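Local coordinates for protein computational Design of Enzyme (Synthetic construct, PDB 3TP4) that is a computationally designed enzyme, probably intended to carry an activated serine in a catalytic triad, on what appears to be a glycoside hydrolase family 26 scaffold, at residues I168-W182 against N212-G224. Residues are numbered along the deposited sequence; the frame is centred on the assembly and turned at random.
Sequences IVFRPWHENAGSWFW and NFLYAWGPGGGFG. With ACY (acetic acid), chain C.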
loop_
_atom_site.group_PDB
_atom_site.type_symbol
_atom_site.label_atom_id
_atom_site.label_comp_id
_atom_site.label_asym_id
_atom_site.label_seq_id
_atom_site.Cartn_x
_atom_site.Cartn_y
_atom_site.Cartn_z
ATOM N N ILE A 168 4.703 7.880 7.082
ATOM C CA ILE A 168 4.260 7.727 5.706
ATOM C C ILE A 168 3.468 6.428 5.574
ATOM O O ILE A 168 3.903 5.374 6.046
ATOM C CB ILE A 168 5.467 7.683 4.734
ATOM C CG1 ILE A 168 6.133 9.056 4.645
ATOM C CG2 ILE A 168 5.030 7.258 3.338
ATOM C CD1 ILE A 168 7.446 9.030 3.892
ATOM N N VAL A 169 2.293 6.508 4.967
ATOM C CA VAL A 169 1.528 5.307 4.661
ATOM C C VAL A 169 2.027 4.802 3.320
ATOM O O VAL A 169 1.744 5.400 2.272
ATOM C CB VAL A 169 0.022 5.610 4.585
ATOM C CG1 VAL A 169 -0.763 4.335 4.288
ATOM C CG2 VAL A 169 -0.442 6.249 5.885
ATOM N N PHE A 170 2.821 3.739 3.364
ATOM C CA PHE A 170 3.490 3.218 2.176
ATOM C C PHE A 170 2.708 2.045 1.621
ATOM O O PHE A 170 2.425 1.097 2.346
ATOM C CB PHE A 170 4.911 2.748 2.525
ATOM C CG PHE A 170 5.633 2.130 1.377
ATOM C CD1 PHE A 170 5.828 2.844 0.200
ATOM C CD2 PHE A 170 6.126 0.835 1.466
ATOM C CE1 PHE A 170 6.500 2.280 -0.865
ATOM C CE2 PHE A 170 6.801 0.264 0.403
ATOM C CZ PHE A 170 6.988 0.982 -0.762
ATOM N N ARG A 171 2.360 2.118 0.340
ATOM C CA ARG A 171 1.556 1.095 -0.307
ATOM C C ARG A 171 2.351 0.428 -1.419
ATOM O O ARG A 171 2.362 0.906 -2.559
ATOM C CB ARG A 171 0.285 1.704 -0.897
ATOM C CG ARG A 171 -0.594 0.679 -1.590
ATOM C CD ARG A 171 -1.844 1.315 -2.186
ATOM N NE ARG A 171 -2.736 0.289 -2.721
ATOM C CZ ARG A 171 -3.890 0.540 -3.329
ATOM N NH1 ARG A 171 -4.315 1.797 -3.478
ATOM N NH2 ARG A 171 -4.614 -0.473 -3.784
ATOM N N PRO A 172 3.012 -0.692 -1.098
ATOM C CA PRO A 172 3.908 -1.320 -2.081
ATOM C C PRO A 172 3.216 -2.261 -3.079
ATOM O O PRO A 172 2.591 -3.245 -2.681
ATOM C CB PRO A 172 4.895 -2.097 -1.202
ATOM C CG PRO A 172 4.129 -2.423 0.031
ATOM C CD PRO A 172 3.119 -1.306 0.241
ATOM N N TRP A 173 3.344 -1.940 -4.366
ATOM C CA TRP A 173 2.946 -2.813 -5.479
ATOM C C TRP A 173 1.441 -2.939 -5.681
ATOM O O TRP A 173 0.830 -3.951 -5.308
ATOM C CB TRP A 173 3.606 -4.194 -5.352
ATOM C CG TRP A 173 5.048 -4.101 -4.943
ATOM C CD1 TRP A 173 5.642 -4.732 -3.887
ATOM C CD2 TRP A 173 6.070 -3.309 -5.565
ATOM N NE1 TRP A 173 6.970 -4.380 -3.814
ATOM C CE2 TRP A 173 7.261 -3.518 -4.838
ATOM C CE3 TRP A 173 6.098 -2.460 -6.675
ATOM C CZ2 TRP A 173 8.468 -2.903 -5.183
ATOM C CZ3 TRP A 173 7.293 -1.832 -7.007
ATOM C CH2 TRP A 173 8.463 -2.064 -6.268
ATOM N N HIS A 174 0.846 -1.905 -6.276
ATOM C CA HIS A 174 -0.574 -1.917 -6.600
ATOM C C HIS A 174 -0.782 -1.521 -8.073
ATOM O O HIS A 174 0.039 -0.821 -8.664
ATOM C CB HIS A 174 -1.360 -0.983 -5.662
ATOM C CG HIS A 174 -0.950 0.453 -5.774
ATOM N ND1 HIS A 174 -1.728 1.403 -6.402
ATOM C CD2 HIS A 174 0.176 1.092 -5.377
ATOM C CE1 HIS A 174 -1.109 2.572 -6.365
ATOM N NE2 HIS A 174 0.050 2.408 -5.754
ATOM N N GLU A 175 -1.887 -1.989 -8.643
ATOM C CA GLU A 175 -2.204 -1.828 -10.059
ATOM C C GLU A 175 -2.797 -0.463 -10.339
ATOM O O GLU A 175 -3.764 -0.064 -9.693
ATOM C CB GLU A 175 -3.208 -2.913 -10.458
ATOM C CG GLU A 175 -3.746 -2.820 -11.883
ATOM C CD GLU A 175 -2.646 -2.810 -12.937
ATOM O OE1 GLU A 175 -2.186 -3.897 -13.336
ATOM O OE2 GLU A 175 -2.237 -1.713 -13.356
ATOM N N ASN A 176 -2.247 0.246 -11.320
ATOM C CA ASN A 176 -2.759 1.572 -11.663
ATOM C C ASN A 176 -3.848 1.625 -12.738
ATOM O O ASN A 176 -4.425 2.675 -12.979
ATOM C CB ASN A 176 -1.619 2.531 -11.994
ATOM C CG ASN A 176 -0.948 3.075 -10.747
ATOM O OD1 ASN A 176 -1.614 3.598 -9.844
ATOM N ND2 ASN A 176 0.368 2.938 -10.679
ATOM N N ALA A 177 -4.135 0.496 -13.374
ATOM C CA ALA A 177 -5.303 0.391 -14.259
ATOM C C ALA A 177 -6.292 -0.594 -13.623
ATOM O O ALA A 177 -5.898 -1.330 -12.731
ATOM C CB ALA A 177 -4.868 -0.101 -15.630
ATOM N N GLY A 178 -7.566 -0.624 -14.027
ATOM C CA GLY A 178 -8.219 0.357 -14.878
ATOM C C GLY A 178 -9.247 1.045 -13.998
ATOM O O GLY A 178 -8.902 2.008 -13.322
ATOM N N SER A 179 -10.491 0.554 -13.981
ATOM C CA SER A 179 -11.513 1.092 -13.069
ATOM C C SER A 179 -11.658 0.279 -11.781
ATOM O O SER A 179 -12.177 0.784 -10.771
ATOM C CB SER A 179 -12.881 1.212 -13.754
ATOM O OG SER A 179 -13.075 2.516 -14.283
ATOM N N TRP A 180 -11.227 -0.982 -11.822
ATOM C CA TRP A 180 -11.292 -1.835 -10.638
ATOM C C TRP A 180 -9.923 -2.169 -10.081
ATOM O O TRP A 180 -9.832 -2.678 -8.964
ATOM C CB TRP A 180 -12.069 -3.130 -10.903
ATOM C CG TRP A 180 -13.439 -2.907 -11.446
ATOM C CD1 TRP A 180 -13.881 -3.193 -12.719
ATOM C CD2 TRP A 180 -14.558 -2.339 -10.750
ATOM N NE1 TRP A 180 -15.206 -2.850 -12.842
ATOM C CE2 TRP A 180 -15.648 -2.324 -11.652
ATOM C CE3 TRP A 180 -14.747 -1.852 -9.449
ATOM C CZ2 TRP A 180 -16.911 -1.834 -11.296
ATOM C CZ3 TRP A 180 -16.001 -1.363 -9.094
ATOM C CH2 TRP A 180 -17.068 -1.362 -10.017
ATOM N N PHE A 181 -8.873 -1.933 -10.869
ATOM C CA PHE A 181 -7.499 -1.974 -10.365
ATOM C C PHE A 181 -7.033 -3.326 -9.802
ATOM O O PHE A 181 -6.273 -3.355 -8.831
ATOM C CB PHE A 181 -7.287 -0.887 -9.279
ATOM C CG PHE A 181 -7.711 0.507 -9.697
ATOM C CD1 PHE A 181 -6.825 1.359 -10.336
ATOM C CD2 PHE A 181 -8.990 0.969 -9.423
ATOM C CE1 PHE A 181 -7.214 2.644 -10.710
ATOM C CE2 PHE A 181 -9.390 2.250 -9.794
ATOM C CZ PHE A 181 -8.499 3.090 -10.437
ATOM N N TRP A 182 -7.465 -4.446 -10.380
ATOM C CA TRP A 182 -6.908 -5.724 -9.943
ATOM C C TRP A 182 -5.589 -5.935 -10.671
ATOM O O TRP A 182 -5.521 -5.764 -11.886
ATOM C CB TRP A 182 -7.819 -6.909 -10.289
ATOM C CG TRP A 182 -9.190 -6.932 -9.684
ATOM C CD1 TRP A 182 -9.955 -5.864 -9.297
ATOM C CD2 TRP A 182 -9.970 -8.100 -9.425
ATOM N NE1 TRP A 182 -11.167 -6.306 -8.816
ATOM C CE2 TRP A 182 -11.198 -7.675 -8.880
ATOM C CE3 TRP A 182 -9.747 -9.470 -9.604
ATOM C CZ2 TRP A 182 -12.206 -8.573 -8.513
ATOM C CZ3 TRP A 182 -10.741 -10.360 -9.231
ATOM C CH2 TRP A 182 -11.953 -9.912 -8.698
ATOM N N ASN A 212 9.493 4.734 9.898
ATOM C CA ASN A 212 8.401 5.706 9.756
ATOM C C ASN A 212 7.374 5.319 8.686
ATOM O O ASN A 212 6.707 6.184 8.118
ATOM C CB ASN A 212 8.938 7.141 9.528
ATOM C CG ASN A 212 9.819 7.251 8.289
ATOM O OD1 ASN A 212 10.616 6.360 8.006
ATOM N ND2 ASN A 212 9.672 8.343 7.541
ATOM N N PHE A 213 7.249 4.015 8.426
ATOM C CA PHE A 213 6.232 3.501 7.512
ATOM C C PHE A 213 5.073 2.785 8.226
ATOM O O PHE A 213 5.270 2.012 9.181
ATOM C CB PHE A 213 6.828 2.515 6.500
ATOM C CG PHE A 213 7.494 3.155 5.314
ATOM C CD1 PHE A 213 7.605 4.523 5.212
ATOM C CD2 PHE A 213 8.003 2.368 4.291
ATOM C CE1 PHE A 213 8.216 5.099 4.118
ATOM C CE2 PHE A 213 8.617 2.936 3.200
ATOM C CZ PHE A 213 8.724 4.308 3.111
ATOM N N LEU A 214 3.869 3.052 7.733
ATOM C CA LEU A 214 2.714 2.189 7.941
ATOM C C LEU A 214 2.488 1.517 6.588
ATOM O O LEU A 214 2.723 2.126 5.549
ATOM C CB LEU A 214 1.485 3.008 8.342
ATOM C CG LEU A 214 1.611 3.758 9.671
ATOM C CD1 LEU A 214 0.354 4.584 9.987
ATOM C CD2 LEU A 214 1.922 2.776 10.824
ATOM N N TYR A 215 2.061 0.261 6.596
ATOM C CA TYR A 215 2.011 -0.515 5.363
ATOM C C TYR A 215 0.590 -0.722 4.876
ATOM O O TYR A 215 -0.237 -1.287 5.578
ATOM C CB TYR A 215 2.751 -1.848 5.536
ATOM C CG TYR A 215 4.243 -1.644 5.658
ATOM C CD1 TYR A 215 4.846 -1.490 6.909
ATOM C CD2 TYR A 215 5.039 -1.561 4.528
ATOM C CE1 TYR A 215 6.207 -1.288 7.026
ATOM C CE2 TYR A 215 6.403 -1.352 4.632
ATOM C CZ TYR A 215 6.978 -1.220 5.881
ATOM O OH TYR A 215 8.330 -1.011 5.973
ATOM N N ALA A 216 0.312 -0.242 3.669
ATOM C CA ALA A 216 -1.024 -0.352 3.099
ATOM C C ALA A 216 -1.067 -1.398 1.990
ATOM O O ALA A 216 -0.090 -1.602 1.266
ATOM C CB ALA A 216 -1.501 1.013 2.574
ATOM N N TRP A 217 -2.212 -2.061 1.881
ATOM C CA TRP A 217 -2.483 -3.036 0.832
ATOM C C TRP A 217 -3.948 -2.913 0.447
ATOM O O TRP A 217 -4.822 -2.959 1.307
ATOM C CB TRP A 217 -2.223 -4.453 1.344
ATOM C CG TRP A 217 -2.860 -5.558 0.515
ATOM C CD1 TRP A 217 -2.337 -6.159 -0.610
ATOM C CD2 TRP A 217 -4.120 -6.205 0.767
ATOM N NE1 TRP A 217 -3.203 -7.151 -1.061
ATOM C CE2 TRP A 217 -4.302 -7.186 -0.238
ATOM C CE3 TRP A 217 -5.116 -6.045 1.742
ATOM C CZ2 TRP A 217 -5.434 -8.001 -0.285
ATOM C CZ3 TRP A 217 -6.234 -6.847 1.688
ATOM C CH2 TRP A 217 -6.387 -7.818 0.682
ATOM N N GLY A 218 -4.214 -2.746 -0.841
ATOM C CA GLY A 218 -5.578 -2.782 -1.351
ATOM C C GLY A 218 -5.571 -3.560 -2.653
ATOM O O GLY A 218 -4.776 -3.254 -3.542
ATOM N N PRO A 219 -6.439 -4.580 -2.774
ATOM C CA PRO A 219 -6.317 -5.488 -3.916
ATOM C C PRO A 219 -7.110 -5.044 -5.147
ATOM O O PRO A 219 -7.071 -5.737 -6.161
ATOM C CB PRO A 219 -6.878 -6.799 -3.368
ATOM C CG PRO A 219 -7.930 -6.359 -2.408
ATOM C CD PRO A 219 -7.394 -5.081 -1.771
ATOM N N GLY A 220 -7.804 -3.914 -5.058
ATOM C CA GLY A 220 -8.635 -3.449 -6.159
ATOM C C GLY A 220 -10.026 -3.094 -5.651
ATOM O O GLY A 220 -10.172 -2.648 -4.518
ATOM N N GLY A 221 -11.045 -3.299 -6.482
ATOM C CA GLY A 221 -12.416 -3.018 -6.085
ATOM C C GLY A 221 -13.443 -3.817 -6.860
ATOM O O GLY A 221 -13.097 -4.578 -7.766
ATOM N N GLY A 222 -14.713 -3.628 -6.503
ATOM C CA GLY A 222 -15.811 -4.330 -7.135
ATOM C C GLY A 222 -15.809 -5.802 -6.787
ATOM O O GLY A 222 -15.779 -6.652 -7.678
ATOM N N PHE A 223 -15.850 -6.104 -5.493
ATOM C CA PHE A 223 -15.817 -7.487 -5.032
ATOM C C PHE A 223 -17.187 -8.062 -4.702
ATOM O O PHE A 223 -17.318 -9.263 -4.470
ATOM C CB PHE A 223 -14.852 -7.625 -3.836
ATOM C CG PHE A 223 -13.428 -7.291 -4.190
ATOM C CD1 PHE A 223 -12.662 -8.180 -4.929
ATOM C CD2 PHE A 223 -12.864 -6.076 -3.814
ATOM C CE1 PHE A 223 -11.354 -7.874 -5.281
ATOM C CE2 PHE A 223 -11.561 -5.760 -4.163
ATOM C CZ PHE A 223 -10.799 -6.658 -4.894
ATOM N N GLY A 224 -18.218 -7.214 -4.691
ATOM C CA GLY A 224 -19.553 -7.674 -4.339
ATOM C C GLY A 224 -19.585 -8.108 -2.887
ATOM O O GLY A 224 -20.413 -8.931 -2.469
HETATM C C ACY C . -11.264 -2.985 -14.774
HETATM O O ACY C . -10.607 -2.812 -13.698
HETATM O OXT ACY C . -11.346 -4.137 -15.299
HETATM C CH3 ACY C . -12.055 -1.862 -15.364
HETATM O O HOH W 1 -2.011 -2.574 -2.685
HETATM O O HOH W 2 0.186 -2.596 -1.321
HETATM O O HOH W 3 -2.014 -4.596 -4.586
HETATM O O HOH W 4 -3.490 -3.735 -6.625
#
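Arg-171 reaches along Ala-216 to Gly-218, a worked case of a charged side chain satisfied inside a barrel. Arg-171 CB packs 4.0 Å from Ala-216 CB, and its CG lies 3.7 Å from Ala-216 O. With CG anti to the backbone N (chi1 180°) and the chain extended beyond it, CD runs over one face of the His-174 ring. NE gives its hydrogen to a water that also accepts one from Gly-218 N. Arg-171 NH2 donates to Gly-218 O over 2.8 Å; the oxygen lies near the guanidinium plane, yet the nitrogen stands above the carbonyl plane. NH2 also forms a salt bridge with Asp-246 on strand 242-249, beyond 213-217, so one nitrogen serves carboxylate and carbonyl, probably offsetting its charge.

The side chain rises from one of two neighbouring parallel strands of a TIM-type barrel, joined as a beta-alpha-beta crossover through helices 184-188 and 190-207. Phe-170 N donates to Leu-214 O, and Phe-170 O accepts from Ala-216 N. On the face turned to helices 141-157 and 190-207, Phe-170 CB sits over the Phe-213 ring, 3.8 Å from its centroid, though the rings barely overlap.

Past the strands, Trp-182 NE1 donates to Gly-221 O, almost straight at 174° and in the indole plane. Phe-223 lies near parallel to that indole (22°) but slid apart, its CE1 3.4 Å from Trp-182 CZ2.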